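Local coordinates for protein cytosolic phospholipase A2 delta (Homo sapiens, PDB 5IZ5) that hydrolyses glycerophospholipids at the sn-2 position in a calcium-dependent way, with a preference for linoleic acid there, at residues Q295-R300 against C357-S362; N461-Y466 against P666-D671. The protein carries 3 engineered substitutions. All coordinates share one frame; numbering follows the deposited sequence.

Contact 1: Q295-R300 against C357-S362; sequences QAFLSR and CVTYFS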
loop_
_atom_site.group_PDB
_atom_site.type_symbol
_atom_site.label_atom_id
_atom_site.label_comp_id
_atom_site.label_asym_id
_atom_site.label_seq_id
_atom_site.Cartn_x
_atom_site.Cartn_y
_atom_site.Cartn_z
ATOM N N GLN B 295 -7.879 19.557 1.536
ATOM C CA GLN B 295 -8.371 20.815 0.967
ATOM C C GLN B 295 -8.329 21.948 1.988
ATOM O O GLN B 295 -7.873 23.048 1.684
ATOM C CB GLN B 295 -9.792 20.656 0.450
ATOM C CG GLN B 295 -9.870 19.903 -0.855
ATOM C CD GLN B 295 -11.303 19.696 -1.304
ATOM O OE1 GLN B 295 -12.115 20.628 -1.291
ATOM N NE2 GLN B 295 -11.625 18.470 -1.715
ATOM N N ALA B 296 -8.798 21.665 3.201
ATOM C CA ALA B 296 -8.743 22.637 4.288
ATOM C C ALA B 296 -7.301 23.008 4.606
ATOM O O ALA B 296 -6.986 24.180 4.810
ATOM C CB ALA B 296 -9.438 22.093 5.524
ATOM N N PHE B 297 -6.420 22.013 4.637
ATOM C CA PHE B 297 -5.007 22.287 4.868
ATOM C C PHE B 297 -4.452 23.240 3.807
ATOM O O PHE B 297 -3.668 24.130 4.123
ATOM C CB PHE B 297 -4.174 21.000 4.891
ATOM C CG PHE B 297 -2.702 21.241 4.730
ATOM C CD1 PHE B 297 -1.930 21.595 5.817
ATOM C CD2 PHE B 297 -2.101 21.154 3.484
ATOM C CE1 PHE B 297 -0.579 21.840 5.680
ATOM C CE2 PHE B 297 -0.748 21.399 3.334
ATOM C CZ PHE B 297 0.015 21.741 4.434
ATOM N N LEU B 298 -4.839 23.035 2.556
ATOM C CA LEU B 298 -4.312 23.848 1.469
ATOM C C LEU B 298 -4.647 25.323 1.654
ATOM O O LEU B 298 -3.780 26.183 1.449
ATOM C CB LEU B 298 -4.815 23.359 0.110
ATOM C CG LEU B 298 -4.212 22.033 -0.364
ATOM C CD1 LEU B 298 -4.903 21.580 -1.640
ATOM C CD2 LEU B 298 -2.704 22.139 -0.578
ATOM N N SER B 299 -5.891 25.608 2.037
ATOM C CA SER B 299 -6.305 26.987 2.328
ATOM C C SER B 299 -5.454 27.584 3.440
ATOM O O SER B 299 -4.975 28.707 3.322
ATOM C CB SER B 299 -7.805 27.071 2.661
ATOM O OG SER B 299 -8.128 26.498 3.925
ATOM N N ARG B 300 -5.231 26.815 4.501
ATOM C CA ARG B 300 -4.369 27.252 5.593
ATOM C C ARG B 300 -2.924 27.461 5.129
ATOM O O ARG B 300 -2.317 28.499 5.408
ATOM C CB ARG B 300 -4.437 26.240 6.748
ATOM C CG ARG B 300 -5.759 26.275 7.494
ATOM C CD ARG B 300 -5.830 25.405 8.737
ATOM N NE ARG B 300 -5.137 24.110 8.651
ATOM C CZ ARG B 300 -5.721 22.937 8.385
ATOM N NH1 ARG B 300 -7.024 22.854 8.142
ATOM N NH2 ARG B 300 -4.990 21.830 8.358
ATOM N N CYS B 357 7.520 28.459 1.656
ATOM C CA CYS B 357 6.890 28.452 0.337
ATOM C C CYS B 357 6.493 27.048 -0.147
ATOM O O CYS B 357 5.880 26.915 -1.204
ATOM C CB CYS B 357 7.822 29.093 -0.697
ATOM S SG CYS B 357 8.355 30.777 -0.299
ATOM N N VAL B 358 6.825 26.007 0.617
ATOM C CA VAL B 358 6.584 24.625 0.190
ATOM C C VAL B 358 5.243 24.107 0.702
ATOM O O VAL B 358 4.962 24.178 1.896
ATOM C CB VAL B 358 7.704 23.689 0.690
ATOM C CG1 VAL B 358 7.448 22.248 0.256
ATOM C CG2 VAL B 358 9.056 24.166 0.180
ATOM N N THR B 359 4.430 23.573 -0.202
ATOM C CA THR B 359 3.129 23.005 0.157
ATOM C C THR B 359 3.220 21.505 0.470
ATOM O O THR B 359 2.681 21.048 1.481
ATOM C CB THR B 359 2.086 23.251 -0.953
ATOM O OG1 THR B 359 1.832 24.656 -1.052
ATOM C CG2 THR B 359 0.768 22.535 -0.653
ATOM N N TYR B 360 3.911 20.756 -0.390
ATOM C CA TYR B 360 3.991 19.298 -0.271
ATOM C C TYR B 360 5.417 18.802 -0.056
ATOM O O TYR B 360 6.373 19.374 -0.577
ATOM C CB TYR B 360 3.433 18.650 -1.526
ATOM C CG TYR B 360 1.945 18.833 -1.722
ATOM C CD1 TYR B 360 1.036 18.280 -0.832
ATOM C CD2 TYR B 360 1.450 19.533 -2.817
ATOM C CE1 TYR B 360 -0.329 18.430 -1.015
ATOM C CE2 TYR B 360 0.088 19.687 -3.013
ATOM C CZ TYR B 360 -0.798 19.137 -2.110
ATOM O OH TYR B 360 -2.155 19.267 -2.300
ATOM N N PHE B 361 5.548 17.715 0.699
ATOM C CA PHE B 361 6.852 17.151 1.045
ATOM C C PHE B 361 6.731 15.624 0.969
ATOM O O PHE B 361 6.177 14.997 1.870
ATOM C CB PHE B 361 7.252 17.664 2.438
ATOM C CG PHE B 361 8.608 17.210 2.934
ATOM C CD1 PHE B 361 9.490 16.475 2.144
ATOM C CD2 PHE B 361 9.007 17.548 4.221
ATOM C CE1 PHE B 361 10.719 16.074 2.646
ATOM C CE2 PHE B 361 10.235 17.158 4.721
ATOM C CZ PHE B 361 11.095 16.418 3.931
ATOM N N SER B 362 7.219 15.045 -0.132
ATOM C CA SER B 362 7.147 13.598 -0.357
ATOM C C SER B 362 8.507 12.925 -0.188
ATOM O O SER B 362 9.563 13.520 -0.458
ATOM C CB SER B 362 6.583 13.273 -1.744
ATOM O OG SER B 362 7.532 13.533 -2.762
#

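Contact 2: N461-Y466 against P666-D671; sequences NPLPLY and PGRRLD. With SO4 (sulfate ion), chain N.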
loop_
_atom_site.group_PDB
_atom_site.type_symbol
_atom_site.label_atom_id
_atom_site.label_comp_id
_atom_site.label_asym_id
_atom_site.label_seq_id
_atom_site.Cartn_x
_atom_site.Cartn_y
_atom_site.Cartn_z
ATOM N N ASN B 461 3.422 23.783 8.509
ATOM C CA ASN B 461 4.409 22.924 7.860
ATOM C C ASN B 461 3.820 22.416 6.551
ATOM O O ASN B 461 2.602 22.482 6.361
ATOM C CB ASN B 461 4.784 21.728 8.751
ATOM C CG ASN B 461 5.485 22.135 10.037
ATOM O OD1 ASN B 461 6.650 22.532 10.029
ATOM N ND2 ASN B 461 4.789 21.995 11.162
ATOM N N PRO B 462 4.674 21.924 5.629
ATOM C CA PRO B 462 4.130 21.274 4.425
ATOM C C PRO B 462 3.430 19.949 4.755
ATOM O O PRO B 462 3.701 19.358 5.800
ATOM C CB PRO B 462 5.372 21.013 3.558
ATOM C CG PRO B 462 6.493 21.766 4.196
ATOM C CD PRO B 462 6.145 21.908 5.644
ATOM N N LEU B 463 2.538 19.499 3.880
ATOM C CA LEU B 463 1.904 18.186 4.036
ATOM C C LEU B 463 2.917 17.087 3.673
ATOM O O LEU B 463 3.418 17.068 2.547
ATOM C CB LEU B 463 0.673 18.057 3.137
ATOM C CG LEU B 463 -0.040 16.697 3.199
ATOM C CD1 LEU B 463 -0.829 16.559 4.487
ATOM C CD2 LEU B 463 -0.965 16.502 2.018
ATOM N N PRO B 464 3.215 16.175 4.616
ATOM C CA PRO B 464 4.154 15.092 4.344
ATOM C C PRO B 464 3.483 13.891 3.681
ATOM O O PRO B 464 2.409 13.459 4.108
ATOM C CB PRO B 464 4.661 14.726 5.732
ATOM C CG PRO B 464 3.507 14.998 6.624
ATOM C CD PRO B 464 2.717 16.119 5.998
ATOM N N LEU B 465 4.119 13.364 2.640
ATOM C CA LEU B 465 3.593 12.235 1.878
ATOM C C LEU B 465 4.639 11.117 1.823
ATOM O O LEU B 465 5.733 11.298 1.280
ATOM C CB LEU B 465 3.214 12.691 0.471
ATOM C CG LEU B 465 2.072 13.723 0.431
ATOM C CD1 LEU B 465 2.088 14.540 -0.851
ATOM C CD2 LEU B 465 0.721 13.046 0.617
ATOM N N TYR B 466 4.304 9.970 2.404
ATOM C CA TYR B 466 5.213 8.836 2.469
ATOM C C TYR B 466 4.683 7.754 1.528
ATOM O O TYR B 466 3.475 7.468 1.529
ATOM C CB TYR B 466 5.285 8.276 3.891
ATOM C CG TYR B 466 5.481 9.279 5.027
ATOM C CD1 TYR B 466 6.712 9.408 5.665
ATOM C CD2 TYR B 466 4.421 10.050 5.501
ATOM C CE1 TYR B 466 6.898 10.290 6.722
ATOM C CE2 TYR B 466 4.597 10.944 6.557
ATOM C CZ TYR B 466 5.836 11.058 7.167
ATOM O OH TYR B 466 6.030 11.927 8.225
ATOM N N PRO B 666 -4.418 13.374 -8.582
ATOM C CA PRO B 666 -5.326 14.416 -9.073
ATOM C C PRO B 666 -5.702 15.438 -8.000
ATOM O O PRO B 666 -5.960 15.068 -6.856
ATOM C CB PRO B 666 -6.561 13.627 -9.519
ATOM C CG PRO B 666 -6.043 12.273 -9.860
ATOM C CD PRO B 666 -4.911 12.021 -8.904
ATOM N N GLY B 667 -5.716 16.714 -8.372
ATOM C CA GLY B 667 -6.055 17.776 -7.437
ATOM C C GLY B 667 -4.858 18.517 -6.882
ATOM O O GLY B 667 -4.987 19.668 -6.480
ATOM N N ARG B 668 -3.688 17.881 -6.860
ATOM C CA ARG B 668 -2.512 18.499 -6.240
ATOM C C ARG B 668 -1.903 19.636 -7.079
ATOM O O ARG B 668 -1.412 20.616 -6.522
ATOM C CB ARG B 668 -1.464 17.440 -5.878
ATOM C CG ARG B 668 -1.975 16.453 -4.833
ATOM C CD ARG B 668 -0.933 16.108 -3.785
ATOM N NE ARG B 668 -1.557 15.448 -2.635
ATOM C CZ ARG B 668 -1.473 14.152 -2.344
ATOM N NH1 ARG B 668 -0.766 13.319 -3.102
ATOM N NH2 ARG B 668 -2.104 13.679 -1.273
ATOM N N ARG B 669 -1.925 19.495 -8.403
ATOM C CA ARG B 669 -1.553 20.579 -9.332
ATOM C C ARG B 669 -0.214 21.229 -9.017
ATOM O O ARG B 669 -0.157 22.438 -8.796
ATOM C CB ARG B 669 -2.595 21.707 -9.328
ATOM C CG ARG B 669 -3.677 21.676 -10.407
ATOM C CD ARG B 669 -4.965 21.068 -9.898
ATOM N NE ARG B 669 -6.082 21.407 -10.777
ATOM C CZ ARG B 669 -7.371 21.244 -10.476
ATOM N NH1 ARG B 669 -7.746 20.729 -9.306
ATOM N NH2 ARG B 669 -8.298 21.599 -11.359
ATOM N N LEU B 670 0.861 20.457 -9.014
ATOM C CA LEU B 670 2.165 21.034 -8.716
ATOM C C LEU B 670 2.681 21.904 -9.847
ATOM O O LEU B 670 2.584 21.546 -11.026
ATOM C CB LEU B 670 3.193 19.964 -8.332
ATOM C CG LEU B 670 3.055 19.714 -6.830
ATOM C CD1 LEU B 670 2.185 18.499 -6.559
ATOM C CD2 LEU B 670 4.409 19.608 -6.164
ATOM N N ASP B 671 3.207 23.062 -9.455
ATOM C CA ASP B 671 3.792 24.028 -10.379
ATOM C C ASP B 671 5.305 23.914 -10.378
ATOM O O ASP B 671 5.929 23.994 -11.429
ATOM C CB ASP B 671 3.371 25.445 -9.982
ATOM C CG ASP B 671 1.874 25.631 -10.039
ATOM O OD1 ASP B 671 1.306 25.432 -11.131
ATOM O OD2 ASP B 671 1.267 25.963 -8.999
HETATM S S SO4 N . -5.882 17.575 -11.790
HETATM O O1 SO4 N . -4.532 17.944 -11.316
HETATM O O2 SO4 N . -6.154 18.262 -13.071
HETATM O O3 SO4 N . -5.946 16.113 -12.014
HETATM O O4 SO4 N . -6.904 17.988 -10.797
#

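Contact 1: Q295-R300 against C357-S362
Leu298 of helix 292-313 and Thr359 bring the two backbones closest, with their CA atoms 7.6 Å apart. The helix reaches across with side chains, which meet the side chains of Thr359 and Tyr360 and one backbone oxygen, and no hydrogen bond crosses between the segments. Leu298 touches both Thr359 and Tyr360. Its CG lies beside the backbone N (chi1 -72°) and CD1 is anti to CA (chi2 174°), which leaves CD2 turned toward Thr359 and Tyr360. CD2 of Leu298 sits 3.5 Å from CG2 of Thr359, tighter than usual for two methyls. The same CD2 lies 3.4 Å from OH of Tyr360, and CD1 of Leu298 is 3.7 Å from that oxygen. Leu298 crosses both partners at about a right angle. CG2 of Thr359 also lies 3.7 Å above the plane of the Tyr360 ring, over its centre.

This is the patatin-like alpha/beta core of the catalytic domain, where helix 292-313 packs beside strand 360-363 of the mixed sheet. Strands 327-331 and 463-471 flank that strand, both parallel to it.

Phe297 meets the sheet by the edge of its ring. Its CE2 is 3.9 Å from O of Thr359, close to the ring plane. That oxygen also accepts a backbone hydrogen bond from Leu463. Within the helix, Arg300 lays a guanidinium face over CA of Phe297 and brings NH2 to the edge of that ring. Two polar ties join the same helix to this region. Glu294 OE2 is hydrogen-bonded to OH of Tyr360, fixing the end of the ring beside Leu298. Arg301 NH2 is hydrogen-bonded to O of Val358.

Contact 2: N461-Y466 against P666-D671
Leu465 and Arg668 come at each other from opposite directions and meet methyl against guanidinium. Across the two segments the contact is van der Waals only, leucine methyls against a guanidinium. CD1 of Leu465 stands 3.8 Å above the guanidinium plane of Arg668, over its centre. CD2 of Leu465 lies over the same face, 3.5 Å from NH2 of Arg668. Leu463 adds a looser touch, with its CD2 4.5 Å from that NH2. Both leucines belong to strand 463-471 of the central sheet. Arg668 comes from the loop ahead of strand 672-676. Its chain bends at chi2 (-139°), then runs extended toward the strand.

The polar ties of Arg668 go to other parts of the chain. NE forms a salt bridge with Glu294 and NH1 another with Glu486. NH1 is also hydrogen-bonded to O of Ser662. These bonds fix the orientation of the guanidinium while Leu465 covers one face.

Backbone N of Gly667 and the side chain of Arg669 meet a sulfate. N of Gly667 gives weak hydrogen bonds to the sulfate, 3.0 Å to O4 and 3.4 Å to O1. Arg669 turns a guanidinium face to the anion, with NH1 3.2 Å from sulfate O4. The ion probably comes from the crystallisation liquor. Gly667 has a positive phi of 101° where the loop turns.

Arg668 is buried, with Leu465 over one guanidinium face and Tyr360 also against the side chain. The carboxylates of Glu294 and Glu486 probably offset the buried charge.

In the fold
The centres of contact 1 and contact 2 lie about 6 Å apart in the catalytic domain. They come in series along the chain: both segments of contact 1 precede those of contact 2. Their strands, 360-363 and 463-471, are parallel neighbours in the mixed sheet. Backbone hydrogen bonds join them, among them a probable one from N of Leu465 to O of Phe361, 2.7 Å apart. Glu294, on the helix of contact 1, is the shared polar partner of Tyr360 and Arg668. Tyr360 itself touches Leu463, Leu465 and Arg668. One helix and a late loop are thus brought onto adjacent strands. The nucleophile Ser365 follows strand 360-363, although both contacts lie away from the annotated sites.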